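PDB 3ESH: protein similar to metal-dependent hydrolase from Staphylococcus aureus subsp. aureus Mu50, which is probably a metal-dependent hydrolase of the metallo-beta-lactamase superfamily, its substrate not established. Local coordinates for residues 34-38 with 251-255; 207-211 with 247-252. All blocks are in the same frame, centred on the assembly; numbering follows the deposited sequence.

Contact 1: 34-38 with 251-255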
loop_
_atom_site.group_PDB
_atom_site.type_symbol
_atom_site.label_atom_id
_atom_site.label_comp_id
_atom_site.label_asym_id
_atom_site.label_seq_id
_atom_site.Cartn_x
_atom_site.Cartn_y
_atom_site.Cartn_z
ATOM N N LYS A 34 -34.434 -20.222 -2.327
ATOM C CA LYS A 34 -35.738 -19.675 -1.994
ATOM C C LYS A 34 -35.851 -18.219 -2.434
ATOM O O LYS A 34 -36.941 -17.672 -2.478
ATOM C CB LYS A 34 -35.984 -19.783 -0.488
ATOM C CG LYS A 34 -36.170 -21.215 -0.004
ATOM C CD LYS A 34 -36.333 -21.322 1.505
ATOM C CE LYS A 34 -36.409 -22.791 1.913
ATOM N NZ LYS A 34 -36.290 -22.986 3.381
ATOM N N GLN A 35 -34.719 -17.591 -2.758
ATOM C CA GLN A 35 -34.718 -16.192 -3.200
ATOM C C GLN A 35 -34.562 -16.062 -4.727
ATOM O O GLN A 35 -34.938 -15.044 -5.312
ATOM C CB GLN A 35 -33.595 -15.418 -2.518
ATOM C CG GLN A 35 -33.612 -15.455 -1.003
ATOM C CD GLN A 35 -34.936 -14.992 -0.403
ATOM O OE1 GLN A 35 -35.501 -13.964 -0.807
ATOM N NE2 GLN A 35 -35.433 -15.751 0.577
ATOM N N TYR A 36 -34.013 -17.094 -5.365
ATOM C CA TYR A 36 -33.805 -17.074 -6.805
ATOM C C TYR A 36 -33.936 -18.512 -7.279
ATOM O O TYR A 36 -33.457 -19.421 -6.613
ATOM C CB TYR A 36 -32.404 -16.538 -7.139
ATOM C CG TYR A 36 -32.326 -15.806 -8.467
ATOM C CD1 TYR A 36 -32.571 -14.445 -8.534
ATOM C CD2 TYR A 36 -32.075 -16.488 -9.663
ATOM C CE1 TYR A 36 -32.568 -13.770 -9.753
ATOM C CE2 TYR A 36 -32.073 -15.830 -10.871
ATOM C CZ TYR A 36 -32.322 -14.470 -10.916
ATOM O OH TYR A 36 -32.330 -13.800 -12.117
ATOM N N ASN A 37 -34.559 -18.730 -8.431
ATOM C CA ASN A 37 -34.760 -20.093 -8.924
ATOM C C ASN A 37 -33.586 -20.706 -9.661
ATOM O O ASN A 37 -32.912 -20.030 -10.441
ATOM C CB ASN A 37 -35.996 -20.149 -9.836
ATOM C CG ASN A 37 -37.269 -19.717 -9.125
ATOM O OD1 ASN A 37 -37.471 -18.528 -8.840
ATOM N ND2 ASN A 37 -38.131 -20.686 -8.822
ATOM N N ALA A 38 -33.351 -21.995 -9.420
ATOM C CA ALA A 38 -32.275 -22.738 -10.079
ATOM C C ALA A 38 -32.877 -23.962 -10.760
ATOM O O ALA A 38 -33.975 -24.389 -10.401
ATOM C CB ALA A 38 -31.247 -23.170 -9.073
ATOM N N HIS A 251 -29.039 -8.054 -14.607
ATOM C CA HIS A 251 -29.139 -9.513 -14.503
ATOM C C HIS A 251 -30.399 -10.099 -13.877
ATOM O O HIS A 251 -30.600 -11.315 -13.955
ATOM C CB HIS A 251 -27.968 -10.080 -13.688
ATOM C CG HIS A 251 -26.664 -10.115 -14.417
ATOM N ND1 HIS A 251 -26.547 -10.582 -15.707
ATOM C CD2 HIS A 251 -25.414 -9.799 -14.015
ATOM C CE1 HIS A 251 -25.275 -10.554 -16.067
ATOM N NE2 HIS A 251 -24.566 -10.083 -15.055
ATOM N N ASP A 252 -31.225 -9.290 -13.227
ATOM C CA ASP A 252 -32.403 -9.862 -12.579
ATOM C C ASP A 252 -33.474 -10.304 -13.585
ATOM O O ASP A 252 -33.990 -9.497 -14.348
ATOM C CB ASP A 252 -32.972 -8.866 -11.551
ATOM C CG ASP A 252 -33.815 -9.546 -10.485
ATOM O OD1 ASP A 252 -33.692 -9.177 -9.294
ATOM O OD2 ASP A 252 -34.605 -10.448 -10.844
ATOM N N GLU A 253 -33.812 -11.588 -13.576
ATOM C CA GLU A 253 -34.808 -12.112 -14.507
ATOM C C GLU A 253 -36.231 -11.617 -14.286
ATOM O O GLU A 253 -36.984 -11.468 -15.245
ATOM C CB GLU A 253 -34.830 -13.645 -14.491
ATOM C CG GLU A 253 -35.248 -14.265 -13.158
ATOM C CD GLU A 253 -35.308 -15.795 -13.196
ATOM O OE1 GLU A 253 -35.166 -16.421 -12.110
ATOM O OE2 GLU A 253 -35.504 -16.365 -14.293
ATOM N N ASN A 254 -36.593 -11.352 -13.036
ATOM C CA ASN A 254 -37.944 -10.912 -12.719
ATOM C C ASN A 254 -38.139 -9.419 -12.835
ATOM O O ASN A 254 -39.073 -8.954 -13.486
ATOM C CB ASN A 254 -38.319 -11.326 -11.292
ATOM C CG ASN A 254 -37.826 -12.708 -10.942
ATOM O OD1 ASN A 254 -36.959 -12.876 -10.071
ATOM N ND2 ASN A 254 -38.359 -13.713 -11.627
ATOM N N TYR A 255 -37.242 -8.680 -12.195
ATOM C CA TYR A 255 -37.331 -7.235 -12.139
ATOM C C TYR A 255 -36.258 -6.468 -12.877
ATOM O O TYR A 255 -35.123 -6.919 -13.010
ATOM C CB TYR A 255 -37.317 -6.816 -10.677
ATOM C CG TYR A 255 -38.154 -7.709 -9.807
ATOM C CD1 TYR A 255 -39.540 -7.701 -9.912
ATOM C CD2 TYR A 255 -37.563 -8.600 -8.916
ATOM C CE1 TYR A 255 -40.326 -8.565 -9.151
ATOM C CE2 TYR A 255 -38.334 -9.469 -8.148
ATOM C CZ TYR A 255 -39.718 -9.448 -8.274
ATOM O OH TYR A 255 -40.495 -10.314 -7.544
HETATM O O HOH W 1 -33.603 -18.649 -12.478
#
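The loop that links strand 246-248 to strand 255-259 meets Y36, from the loop after helix 29-32, in the metallo-beta-lactamase fold. Y36 comes in with its phenol end, and the backbone N of E253 donates a hydrogen bond to Y36 OH, 3.0 Å long and fairly straight at 162°. The same hydroxyl is also hydrogen-bonded to the backbone O of N45, so Y36 ties the loop to strand 43-47. E253 reaches back the other way. Its CG lies between the backbone N and the carbonyl carbon (chi1 64°), and the chain is extended beyond it. This brings the carboxylate beside Y36 CE2 and CZ, its plane 19° from that of the ring, with E253 OE1 3.4 Å from Y36 CE2. A water donates to both N37 O, at 2.6 Å, and E253 OE1, at 2.7 Å, bridging the two loops. The 251-255 loop is also braced from within. D252 OD2 accepts from N254 N at 3.1 Å, an Asx turn, and more weakly from Y255 N, while D252 OD1 is taken by T211 N. Around the contact, I44 of strand 43-47 packs on Y36, and R273, just past strand 269-272, bonds to D252 O.

Contact 2: 207-211 with 247-252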
loop_
_atom_site.group_PDB
_atom_site.type_symbol
_atom_site.label_atom_id
_atom_site.label_comp_id
_atom_site.label_asym_id
_atom_site.label_seq_id
_atom_site.Cartn_x
_atom_site.Cartn_y
_atom_site.Cartn_z
ATOM N N ILE A 207 -22.209 -5.757 -8.296
ATOM C CA ILE A 207 -21.962 -5.603 -6.876
ATOM C C ILE A 207 -23.352 -5.693 -6.205
ATOM O O ILE A 207 -23.475 -5.726 -4.982
ATOM C CB ILE A 207 -21.215 -4.251 -6.587
ATOM C CG1 ILE A 207 -19.990 -4.528 -5.731
ATOM C CG2 ILE A 207 -22.104 -3.265 -5.863
ATOM C CD1 ILE A 207 -19.092 -5.593 -6.293
ATOM N N PHE A 208 -24.385 -5.758 -7.044
ATOM C CA PHE A 208 -25.780 -5.903 -6.632
ATOM C C PHE A 208 -26.465 -6.456 -7.886
ATOM O O PHE A 208 -27.322 -5.805 -8.480
ATOM C CB PHE A 208 -26.374 -4.545 -6.247
ATOM C CG PHE A 208 -27.707 -4.636 -5.524
ATOM C CD1 PHE A 208 -28.357 -3.479 -5.094
ATOM C CD2 PHE A 208 -28.307 -5.870 -5.266
ATOM C CE1 PHE A 208 -29.583 -3.546 -4.416
ATOM C CE2 PHE A 208 -29.525 -5.948 -4.591
ATOM C CZ PHE A 208 -30.165 -4.781 -4.167
ATOM N N PRO A 209 -26.087 -7.680 -8.299
ATOM C CA PRO A 209 -26.589 -8.394 -9.480
ATOM C C PRO A 209 -28.099 -8.491 -9.618
ATOM O O PRO A 209 -28.666 -8.092 -10.634
ATOM C CB PRO A 209 -25.947 -9.775 -9.356
ATOM C CG PRO A 209 -24.760 -9.546 -8.494
ATOM C CD PRO A 209 -25.278 -8.586 -7.472
ATOM N N THR A 210 -28.733 -9.047 -8.599
ATOM C CA THR A 210 -30.178 -9.226 -8.584
ATOM C C THR A 210 -30.739 -8.792 -7.242
ATOM O O THR A 210 -29.989 -8.551 -6.298
ATOM C CB THR A 210 -30.555 -10.707 -8.793
ATOM O OG1 THR A 210 -30.189 -11.467 -7.631
ATOM C CG2 THR A 210 -29.825 -11.268 -9.994
ATOM N N THR A 211 -32.061 -8.710 -7.162
ATOM C CA THR A 211 -32.723 -8.316 -5.930
ATOM C C THR A 211 -32.416 -9.276 -4.793
ATOM O O THR A 211 -32.552 -8.927 -3.625
ATOM C CB THR A 211 -34.231 -8.258 -6.117
ATOM O OG1 THR A 211 -34.686 -9.506 -6.638
ATOM C CG2 THR A 211 -34.610 -7.131 -7.074
ATOM N N PHE A 247 -33.437 1.247 -7.967
ATOM C CA PHE A 247 -32.321 0.361 -8.240
ATOM C C PHE A 247 -32.584 -0.320 -9.569
ATOM O O PHE A 247 -33.596 -1.000 -9.732
ATOM C CB PHE A 247 -32.184 -0.678 -7.132
ATOM C CG PHE A 247 -31.565 -0.144 -5.865
ATOM C CD1 PHE A 247 -30.196 -0.215 -5.662
ATOM C CD2 PHE A 247 -32.357 0.417 -4.867
ATOM C CE1 PHE A 247 -29.619 0.253 -4.495
ATOM C CE2 PHE A 247 -31.793 0.892 -3.688
ATOM C CZ PHE A 247 -30.421 0.810 -3.501
ATOM N N LEU A 248 -31.684 -0.114 -10.526
ATOM C CA LEU A 248 -31.808 -0.717 -11.849
ATOM C C LEU A 248 -30.974 -1.999 -11.915
ATOM O O LEU A 248 -29.880 -2.073 -11.350
ATOM C CB LEU A 248 -31.337 0.259 -12.922
ATOM C CG LEU A 248 -31.988 1.646 -12.919
ATOM C CD1 LEU A 248 -31.480 2.472 -14.102
ATOM C CD2 LEU A 248 -33.494 1.493 -12.983
ATOM N N PHE A 249 -31.491 -3.008 -12.612
ATOM C CA PHE A 249 -30.806 -4.281 -12.736
ATOM C C PHE A 249 -30.542 -4.683 -14.169
ATOM O O PHE A 249 -31.287 -4.331 -15.078
ATOM C CB PHE A 249 -31.605 -5.359 -12.022
ATOM C CG PHE A 249 -31.674 -5.153 -10.542
ATOM C CD1 PHE A 249 -30.599 -5.531 -9.725
ATOM C CD2 PHE A 249 -32.776 -4.512 -9.964
ATOM C CE1 PHE A 249 -30.619 -5.271 -8.360
ATOM C CE2 PHE A 249 -32.805 -4.252 -8.603
ATOM C CZ PHE A 249 -31.722 -4.629 -7.795
ATOM N N TYR A 250 -29.463 -5.429 -14.354
ATOM C CA TYR A 250 -29.032 -5.882 -15.662
ATOM C C TYR A 250 -29.225 -7.384 -15.747
ATOM O O TYR A 250 -29.539 -7.909 -16.808
ATOM C CB TYR A 250 -27.546 -5.535 -15.833
ATOM C CG TYR A 250 -26.869 -6.034 -17.098
ATOM C CD1 TYR A 250 -26.851 -5.261 -18.260
ATOM C CD2 TYR A 250 -26.183 -7.248 -17.110
ATOM C CE1 TYR A 250 -26.154 -5.683 -19.399
ATOM C CE2 TYR A 250 -25.485 -7.677 -18.238
ATOM C CZ TYR A 250 -25.473 -6.888 -19.377
ATOM O OH TYR A 250 -24.756 -7.304 -20.473
ATOM N N HIS A 251 -29.039 -8.054 -14.607
ATOM C CA HIS A 251 -29.139 -9.513 -14.503
ATOM C C HIS A 251 -30.399 -10.099 -13.877
ATOM O O HIS A 251 -30.600 -11.315 -13.955
ATOM C CB HIS A 251 -27.968 -10.080 -13.688
ATOM C CG HIS A 251 -26.664 -10.115 -14.417
ATOM N ND1 HIS A 251 -26.547 -10.582 -15.707
ATOM C CD2 HIS A 251 -25.414 -9.799 -14.015
ATOM C CE1 HIS A 251 -25.275 -10.554 -16.067
ATOM N NE2 HIS A 251 -24.566 -10.083 -15.055
ATOM N N ASP A 252 -31.225 -9.290 -13.227
ATOM C CA ASP A 252 -32.403 -9.862 -12.579
ATOM C C ASP A 252 -33.474 -10.304 -13.585
ATOM O O ASP A 252 -33.990 -9.497 -14.348
ATOM C CB ASP A 252 -32.972 -8.866 -11.551
ATOM C CG ASP A 252 -33.815 -9.546 -10.485
ATOM O OD1 ASP A 252 -33.692 -9.177 -9.294
ATOM O OD2 ASP A 252 -34.605 -10.448 -10.844
#
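D252 OD1 takes two hydrogen bonds from T211. The backbone N of T211 donates to D252 OD1 at 2.7 Å, nearly straight at 174°, from the anti side and somewhat out of the carboxylate plane. T211 OG1 donates to D252 OD1 at 2.9 Å, on the syn lone pair. OG1 of T211 sits between its own backbone N and carbonyl carbon (chi1 54°), which puts hydroxyl and amide within reach of one oxygen. T211 CG2 packs 3.7 Å from F249 CE2. Next to this polar grip, F208, F247 and F249 form an aromatic cluster. F249 points its edge at the face of F208 in a T-shaped pair, centroids 5.1 Å apart and planes at 89°. F208 in turn offers an edge to the face of F247, offset, with centroids 5.5 Å apart. The edge of F249 also lies near the backbone oxygens of F208 and P209, with P209 O 3.3 Å from F249 CD1. Further out, helix 226-242 packs on the cluster through I237, F240 and I241, and V258 of strand 255-259 touches F247 and F249. T210 OG1 is held by H213 ND1 and A212 N. H251 ND1 bonds to P47 O, and its ring meets that of H113.

In the fold
Contacts 1 and 2 have centres about 10 Å apart and share H251 and D252. Along the chain, 34-38 comes first, then 207-211, and both meet the run 247-255. That run joins strands 246-248 and 255-259, antiparallel neighbours in the mixed sheet that also holds strands 199-203 and 269-272. The centre of contact 2 is about 7 Å from the centre of the chain, that of contact 1 about 15 Å. They also touch directly, Y36 CE1 lying 3.7 Å from T210 CG2. One loop thus joins two loops distant in sequence. The H251 side chain touches D206, which with H110 and H185 could form a vacant metal site. This end of contact 2 probably lies beside the active-site region.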